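Glucoamylase (Thermoanaerobacterium thermosaccharolyticum, PDB 1LF6) hydrolyses terminal alpha-1,4-linked glucose units successively from the non-reducing ends of glucan chains, releasing beta-D-glucose as a family 15 glycoside hydrolase. Local coordinates at residues V86-E89 against T90-A93; F125-K129 against R130-I134; L190-N193 against I194-G198. All coordinates share one frame; numbering follows the deposited sequence.

Contact 1: V86-E89 against T90-A93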
loop_
_atom_site.group_PDB
_atom_site.type_symbol
_atom_site.label_atom_id
_atom_site.label_comp_id
_atom_site.label_asym_id
_atom_site.label_seq_id
_atom_site.Cartn_x
_atom_site.Cartn_y
_atom_site.Cartn_z
ATOM N N VAL A 86 17.189 22.018 -19.560
ATOM C CA VAL A 86 16.887 20.589 -19.605
ATOM C C VAL A 86 16.042 20.216 -18.384
ATOM O O VAL A 86 16.581 19.823 -17.350
ATOM C CB VAL A 86 18.179 19.738 -19.576
ATOM C CG1 VAL A 86 17.834 18.259 -19.609
ATOM C CG2 VAL A 86 19.068 20.097 -20.752
ATOM N N PRO A 87 14.705 20.355 -18.481
ATOM C CA PRO A 87 13.827 20.017 -17.355
ATOM C C PRO A 87 13.344 18.569 -17.292
ATOM O O PRO A 87 12.983 17.967 -18.304
ATOM C CB PRO A 87 12.666 20.993 -17.521
ATOM C CG PRO A 87 12.542 21.076 -18.988
ATOM C CD PRO A 87 13.988 21.219 -19.437
ATOM N N ASP A 88 13.353 18.031 -16.075
ATOM C CA ASP A 88 12.897 16.676 -15.787
ATOM C C ASP A 88 11.474 16.888 -15.286
ATOM O O ASP A 88 11.271 17.532 -14.260
ATOM C CB ASP A 88 13.778 16.066 -14.691
ATOM C CG ASP A 88 13.305 14.685 -14.234
ATOM O OD1 ASP A 88 14.122 13.965 -13.618
ATOM O OD2 ASP A 88 12.134 14.318 -14.470
ATOM N N GLU A 89 10.494 16.369 -16.020
ATOM C CA GLU A 89 9.092 16.549 -15.647
ATOM C C GLU A 89 8.790 16.160 -14.198
ATOM O O GLU A 89 7.975 16.806 -13.540
ATOM C CB GLU A 89 8.177 15.756 -16.591
ATOM C CG GLU A 89 8.058 14.274 -16.258
ATOM C CD GLU A 89 7.086 13.537 -17.166
ATOM O OE1 GLU A 89 6.043 14.124 -17.523
ATOM O OE2 GLU A 89 7.360 12.368 -17.508
ATOM N N THR A 90 9.455 15.119 -13.700
ATOM C CA THR A 90 9.218 14.660 -12.335
ATOM C C THR A 90 9.654 15.640 -11.252
ATOM O O THR A 90 9.371 15.429 -10.073
ATOM C CB THR A 90 9.893 13.286 -12.061
ATOM O OG1 THR A 90 11.318 13.415 -12.123
ATOM C CG2 THR A 90 9.442 12.260 -13.085
ATOM N N LYS A 91 10.332 16.718 -11.632
ATOM C CA LYS A 91 10.770 17.693 -10.635
ATOM C C LYS A 91 10.688 19.144 -11.088
ATOM O O LYS A 91 10.687 20.052 -10.260
ATOM C CB LYS A 91 12.198 17.376 -10.192
ATOM C CG LYS A 91 13.158 17.165 -11.336
ATOM C CD LYS A 91 13.988 15.909 -11.126
ATOM C CE LYS A 91 14.876 16.023 -9.897
ATOM N NZ LYS A 91 15.721 14.810 -9.741
ATOM N N ASP A 92 10.611 19.364 -12.398
ATOM C CA ASP A 92 10.554 20.725 -12.925
ATOM C C ASP A 92 9.192 21.107 -13.488
ATOM O O ASP A 92 9.067 22.114 -14.187
ATOM C CB ASP A 92 11.620 20.910 -14.006
ATOM C CG ASP A 92 13.009 20.551 -13.519
ATOM O OD1 ASP A 92 13.366 20.971 -12.400
ATOM O OD2 ASP A 92 13.741 19.855 -14.253
ATOM N N ALA A 93 8.175 20.308 -13.185
ATOM C CA ALA A 93 6.830 20.584 -13.672
ATOM C C ALA A 93 5.797 20.278 -12.596
ATOM O O ALA A 93 6.036 19.459 -11.713
ATOM C CB ALA A 93 6.553 19.752 -14.920
HETATM O O HOH W 1 5.647 16.643 -11.750
#
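Two first torsions bring Asp88 and Thr90 together: the Asp88 carboxylate swings round to lie beside its own carbonyl carbon (chi1 175°), while Thr90 OG1 sits between its backbone N and carbonyl carbon (chi1 66°). The outcome is a helix N-cap, with Asp88 heading the short, weakly bonded helix that follows strand 70-80 and leads into strand 93-99. Asp88 OD2 takes the capping bond from Thr90 N at 2.9 Å and a second bond from Thr90 OG1 at 2.6 Å. Both donors come from the same face of the carboxylate, well above its plane, so one oxygen is gripped twice. The other oxygen, OD1, forms a salt bridge with Lys76 of strand 70-80, which together with the two bonds to OD2 helps to fix the group's rotation. OD1 also has Lys91 CD beside it, because the lysine chain, bent at chi2 and chi3, is laid across the aspartate.

The backbone of the cap residue is engaged as fully as its side chain. Asp88 O accepts both from Lys91 N at 2.9 Å and from Asp92 N at 2.7 Å. The Glu89 carboxylate is bonded to Lys122, Asn111 and the backbone N of Phe77, tying the turn to the neighbouring strands. Asp92 reaches back against the chain direction: its CB packs on Pro87 CB at 3.7 Å, and its OD2 receives Asp88 N at 2.6 Å, on the anti side and 20° out of the carboxylate plane.

Contact 2: F125-K129 against R130-I134; sequences FTDVK and RNSLI
The beta hairpin of strands 118-126 and 132-141 closes here through an Asx turn at Asp127, followed by an inverse gamma turn centred on Asn131. Phe125 and Ile134 form an antiparallel hydrogen-bonded pair, with Ile134 N to Phe125 O at 2.8 Å and Phe125 N to Ile134 O at 3.2 Å. Thr126 and Leu133 follow as a non-hydrogen-bonded pair, and Asp127 N then reaches Ser132 O at 3.1 Å. On one side of the hairpin the Phe125 ring leans over Ile134: CD1 of the isoleucine meets ring atom CE1 at 3.6 Å, and its CB lies beneath one ring face, toward the rim. Thr126 CG2 and Leu133 CD1 touch on the other side.

Beyond the strands, the carboxylate of Asp127 organises the loop. With CG turned opposite the backbone N (chi1 -173°), OD2 takes Lys129 N at 2.9 Å from above the carboxylate plane and so completes the Asx turn. OD1 forms a salt bridge with Arg130 NH2 at 2.7 Å, met on the syn side and little out of plane, although the two flat groups stand 74° apart. Chi1 of Arg130 (53°) sets its CG 3.0 Å from Asp127 OD1, and a bend at chi3 returns NH2 to that oxygen, while Lys129 CB lies over one guanidinium face, toward its rim. The same guanidinium bridges to Glu263 and Glu267, and Thr264 bonds both Asp127 OD1 and Ser132 OG.

The guanidinium and the Lys129 N-H would probably stabilise a negative Asp127, the glutamates partly offsetting this; the charges join the hairpin tip to helix 254-266 and Glu267 just beyond its end.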
loop_
_atom_site.group_PDB
_atom_site.type_symbol
_atom_site.label_atom_id
_atom_site.label_comp_id
_atom_site.label_asym_id
_atom_site.label_seq_id
_atom_site.Cartn_x
_atom_site.Cartn_y
_atom_site.Cartn_z
ATOM N N PHE A 125 -2.987 3.224 -18.155
ATOM C CA PHE A 125 -3.784 2.069 -17.753
ATOM C C PHE A 125 -3.130 0.829 -18.346
ATOM O O PHE A 125 -2.088 0.924 -18.987
ATOM C CB PHE A 125 -5.225 2.209 -18.257
ATOM C CG PHE A 125 -5.343 2.276 -19.752
ATOM C CD1 PHE A 125 -5.559 1.121 -20.500
ATOM C CD2 PHE A 125 -5.221 3.492 -20.418
ATOM C CE1 PHE A 125 -5.650 1.178 -21.890
ATOM C CE2 PHE A 125 -5.310 3.558 -21.804
ATOM C CZ PHE A 125 -5.525 2.400 -22.544
ATOM N N THR A 126 -3.729 -0.335 -18.135
ATOM C CA THR A 126 -3.150 -1.561 -18.668
ATOM C C THR A 126 -4.066 -2.273 -19.659
ATOM O O THR A 126 -5.244 -1.943 -19.782
ATOM C CB THR A 126 -2.795 -2.541 -17.539
ATOM O OG1 THR A 126 -3.967 -2.835 -16.771
ATOM C CG2 THR A 126 -1.730 -1.938 -16.630
ATOM N N ASP A 127 -3.500 -3.248 -20.360
ATOM C CA ASP A 127 -4.223 -4.041 -21.341
ATOM C C ASP A 127 -4.924 -5.161 -20.579
ATOM O O ASP A 127 -4.272 -6.027 -19.998
ATOM C CB ASP A 127 -3.228 -4.613 -22.362
ATOM C CG ASP A 127 -3.910 -5.330 -23.526
ATOM O OD1 ASP A 127 -3.287 -5.418 -24.604
ATOM O OD2 ASP A 127 -5.049 -5.812 -23.362
ATOM N N VAL A 128 -6.253 -5.134 -20.570
ATOM C CA VAL A 128 -7.027 -6.140 -19.851
ATOM C C VAL A 128 -6.773 -7.574 -20.317
ATOM O O VAL A 128 -6.962 -8.522 -19.553
ATOM C CB VAL A 128 -8.545 -5.854 -19.954
ATOM C CG1 VAL A 128 -8.865 -4.501 -19.326
ATOM C CG2 VAL A 128 -8.986 -5.881 -21.417
ATOM N N LYS A 129 -6.326 -7.734 -21.559
ATOM C CA LYS A 129 -6.081 -9.064 -22.114
ATOM C C LYS A 129 -4.668 -9.609 -21.999
ATOM O O LYS A 129 -4.475 -10.826 -22.025
ATOM C CB LYS A 129 -6.486 -9.103 -23.588
ATOM C CG LYS A 129 -7.974 -9.232 -23.832
ATOM C CD LYS A 129 -8.245 -9.432 -25.311
ATOM C CE LYS A 129 -9.664 -9.909 -25.552
ATOM N NZ LYS A 129 -9.876 -10.263 -26.985
ATOM N N ARG A 130 -3.680 -8.733 -21.879
ATOM C CA ARG A 130 -2.300 -9.190 -21.794
ATOM C C ARG A 130 -1.435 -8.328 -20.878
ATOM O O ARG A 130 -1.847 -7.253 -20.451
ATOM C CB ARG A 130 -1.705 -9.242 -23.200
ATOM C CG ARG A 130 -1.861 -7.939 -23.973
ATOM C CD ARG A 130 -1.511 -8.124 -25.445
ATOM N NE ARG A 130 -2.492 -8.944 -26.153
ATOM C CZ ARG A 130 -3.656 -8.496 -26.617
ATOM N NH1 ARG A 130 -4.482 -9.322 -27.250
ATOM N NH2 ARG A 130 -3.993 -7.223 -26.461
ATOM N N ASN A 131 -0.227 -8.804 -20.595
ATOM C CA ASN A 131 0.693 -8.110 -19.698
ATOM C C ASN A 131 1.427 -6.909 -20.289
ATOM O O ASN A 131 2.626 -6.977 -20.576
ATOM C CB ASN A 131 1.710 -9.110 -19.138
ATOM C CG ASN A 131 1.044 -10.294 -18.461
ATOM O OD1 ASN A 131 0.128 -10.125 -17.664
ATOM N ND2 ASN A 131 1.505 -11.498 -18.772
ATOM N N SER A 132 0.712 -5.801 -20.456
ATOM C CA SER A 132 1.328 -4.593 -20.992
ATOM C C SER A 132 0.763 -3.327 -20.361
ATOM O O SER A 132 -0.440 -3.221 -20.104
ATOM C CB SER A 132 1.149 -4.528 -22.513
ATOM O OG SER A 132 -0.174 -4.160 -22.852
ATOM N N LEU A 133 1.649 -2.372 -20.107
ATOM C CA LEU A 133 1.271 -1.090 -19.527
ATOM C C LEU A 133 1.221 -0.093 -20.675
ATOM O O LEU A 133 2.128 -0.054 -21.510
ATOM C CB LEU A 133 2.304 -0.630 -18.496
ATOM C CG LEU A 133 2.042 0.746 -17.877
ATOM C CD1 LEU A 133 0.748 0.710 -17.073
ATOM C CD2 LEU A 133 3.217 1.138 -16.986
ATOM N N ILE A 134 0.166 0.713 -20.709
ATOM C CA ILE A 134 -0.009 1.681 -21.780
ATOM C C ILE A 134 0.004 3.119 -21.291
ATOM O O ILE A 134 -0.562 3.432 -20.248
ATOM C CB ILE A 134 -1.346 1.433 -22.506
ATOM C CG1 ILE A 134 -1.398 -0.008 -23.010
ATOM C CG2 ILE A 134 -1.507 2.420 -23.648
ATOM C CD1 ILE A 134 -2.784 -0.483 -23.389
HETATM O O HOH W 2 -7.468 -9.001 -28.715
#

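Contact 3: L190-N193 against I194-G198; sequences LSSN and IGWKG
Leu190 meets Trp196 across the bend, its CD2 pressed against the edge of the indole near the ring plane, 3.3 Å from CH2; the two side chains cross at about a right angle. At Ser191 it is the backbone that takes part: Ser191 C lies 3.4 Å from Trp196 CZ2, while its OG bonds weakly to Val247 O. Ser192 then carries the centre of the contact. Its CB stands over the six-membered ring of Trp196, 3.7 Å from the centroid and only 6° off the normal, a CH-pi contact. A type I beta turn runs from Ser192 to Gly195, taking the chain out of strand 186-192 toward strand 198-203; Gly195 N closes it on Ser192 O at 3.1 Å. The serine hydroxyl, turned opposite its backbone N (chi1 -179°), faces into this turn, where OG donates to Gly195 O at 3.0 Å and accepts a weak bond from Ile194 N. Gly195 has a positive phi of 73°, a conformation that suits a residue without a side chain. Asn193 comes last, its side chain alongside that of Ile194 and pointing the same way, with OD1 3.6 Å from Ile194 CG2. That OD1 also accepts from Glu245 N on strand 243-251, whereas Trp196 NE1 is bonded to Glu177 O on strand 176-183.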
loop_
_atom_site.group_PDB
_atom_site.type_symbol
_atom_site.label_atom_id
_atom_site.label_comp_id
_atom_site.label_asym_id
_atom_site.label_seq_id
_atom_site.Cartn_x
_atom_site.Cartn_y
_atom_site.Cartn_z
ATOM N N LEU A 190 9.971 -2.256 -24.402
ATOM C CA LEU A 190 9.451 -0.899 -24.506
ATOM C C LEU A 190 9.265 -0.575 -25.990
ATOM O O LEU A 190 10.203 -0.707 -26.775
ATOM C CB LEU A 190 10.441 0.087 -23.889
ATOM C CG LEU A 190 9.934 1.443 -23.397
ATOM C CD1 LEU A 190 11.116 2.377 -23.237
ATOM C CD2 LEU A 190 8.947 2.032 -24.370
ATOM N N SER A 191 8.063 -0.150 -26.368
ATOM C CA SER A 191 7.781 0.176 -27.763
ATOM C C SER A 191 7.013 1.481 -27.932
ATOM O O SER A 191 6.468 2.030 -26.972
ATOM C CB SER A 191 6.996 -0.962 -28.422
ATOM O OG SER A 191 5.731 -1.131 -27.807
ATOM N N SER A 192 6.977 1.968 -29.169
ATOM C CA SER A 192 6.279 3.205 -29.507
ATOM C C SER A 192 5.439 2.965 -30.759
ATOM O O SER A 192 5.895 2.312 -31.696
ATOM C CB SER A 192 7.293 4.321 -29.769
ATOM O OG SER A 192 6.645 5.540 -30.079
ATOM N N ASN A 193 4.215 3.485 -30.774
ATOM C CA ASN A 193 3.343 3.303 -31.928
ATOM C C ASN A 193 3.913 4.037 -33.143
ATOM O O ASN A 193 3.621 3.685 -34.288
ATOM C CB ASN A 193 1.925 3.800 -31.615
ATOM C CG ASN A 193 1.842 5.308 -31.492
ATOM O OD1 ASN A 193 2.663 5.937 -30.827
ATOM N ND2 ASN A 193 0.837 5.897 -32.129
ATOM N N ILE A 194 4.736 5.049 -32.885
ATOM C CA ILE A 194 5.358 5.820 -33.953
ATOM C C ILE A 194 6.859 5.558 -33.990
ATOM O O ILE A 194 7.596 6.230 -34.712
ATOM C CB ILE A 194 5.146 7.331 -33.765
ATOM C CG1 ILE A 194 5.724 7.775 -32.422
ATOM C CG2 ILE A 194 3.673 7.660 -33.865
ATOM C CD1 ILE A 194 5.791 9.282 -32.253
ATOM N N GLY A 195 7.307 4.585 -33.204
ATOM C CA GLY A 195 8.721 4.256 -33.168
ATOM C C GLY A 195 9.556 5.298 -32.446
ATOM O O GLY A 195 9.013 6.188 -31.786
ATOM N N TRP A 196 10.878 5.197 -32.576
ATOM C CA TRP A 196 11.785 6.135 -31.921
ATOM C C TRP A 196 12.615 6.917 -32.931
ATOM O O TRP A 196 12.944 6.410 -34.003
ATOM C CB TRP A 196 12.738 5.390 -30.980
ATOM C CG TRP A 196 12.078 4.336 -30.152
ATOM C CD1 TRP A 196 12.130 2.985 -30.348
ATOM C CD2 TRP A 196 11.253 4.543 -29.003
ATOM N NE1 TRP A 196 11.390 2.336 -29.390
ATOM C CE2 TRP A 196 10.839 3.269 -28.551
ATOM C CE3 TRP A 196 10.820 5.680 -28.310
ATOM C CZ2 TRP A 196 10.013 3.102 -27.434
ATOM C CZ3 TRP A 196 9.998 5.513 -27.199
ATOM C CH2 TRP A 196 9.604 4.232 -26.774
ATOM N N LYS A 197 12.954 8.150 -32.577
ATOM C CA LYS A 197 13.770 8.992 -33.437
ATOM C C LYS A 197 15.224 8.640 -33.145
ATOM O O LYS A 197 16.138 9.060 -33.852
ATOM C CB LYS A 197 13.521 10.468 -33.124
ATOM C CG LYS A 197 14.303 11.425 -34.007
ATOM C CD LYS A 197 13.937 12.875 -33.730
ATOM C CE LYS A 197 14.661 13.812 -34.687
ATOM N NZ LYS A 197 14.259 15.232 -34.484
ATOM N N GLY A 198 15.418 7.859 -32.087
ATOM C CA GLY A 198 16.749 7.442 -31.680
ATOM C C GLY A 198 16.687 6.782 -30.313
ATOM O O GLY A 198 15.775 7.060 -29.532
#

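In the fold
All three contacts fall within the N-terminal glucodextranase-type domain, in series along the chain, and all three are local: a helix cap, a hairpin turn and a beta turn. Contacts 2 and 3 reach the same antiparallel sheet, where strand 243-251 runs between 132-141 and 186-192; their centres are 18 Å apart and their nearest atoms about 7 Å. Helix 254-266 touches both. Contact 1 leads into strand 93-99 of that sheet; its centre is 27 Å from that of contact 2 and 22 Å from that of contact 3. All lie away from the probable catalytic residues, Glu435 and Glu438, and join parts of the beta domain.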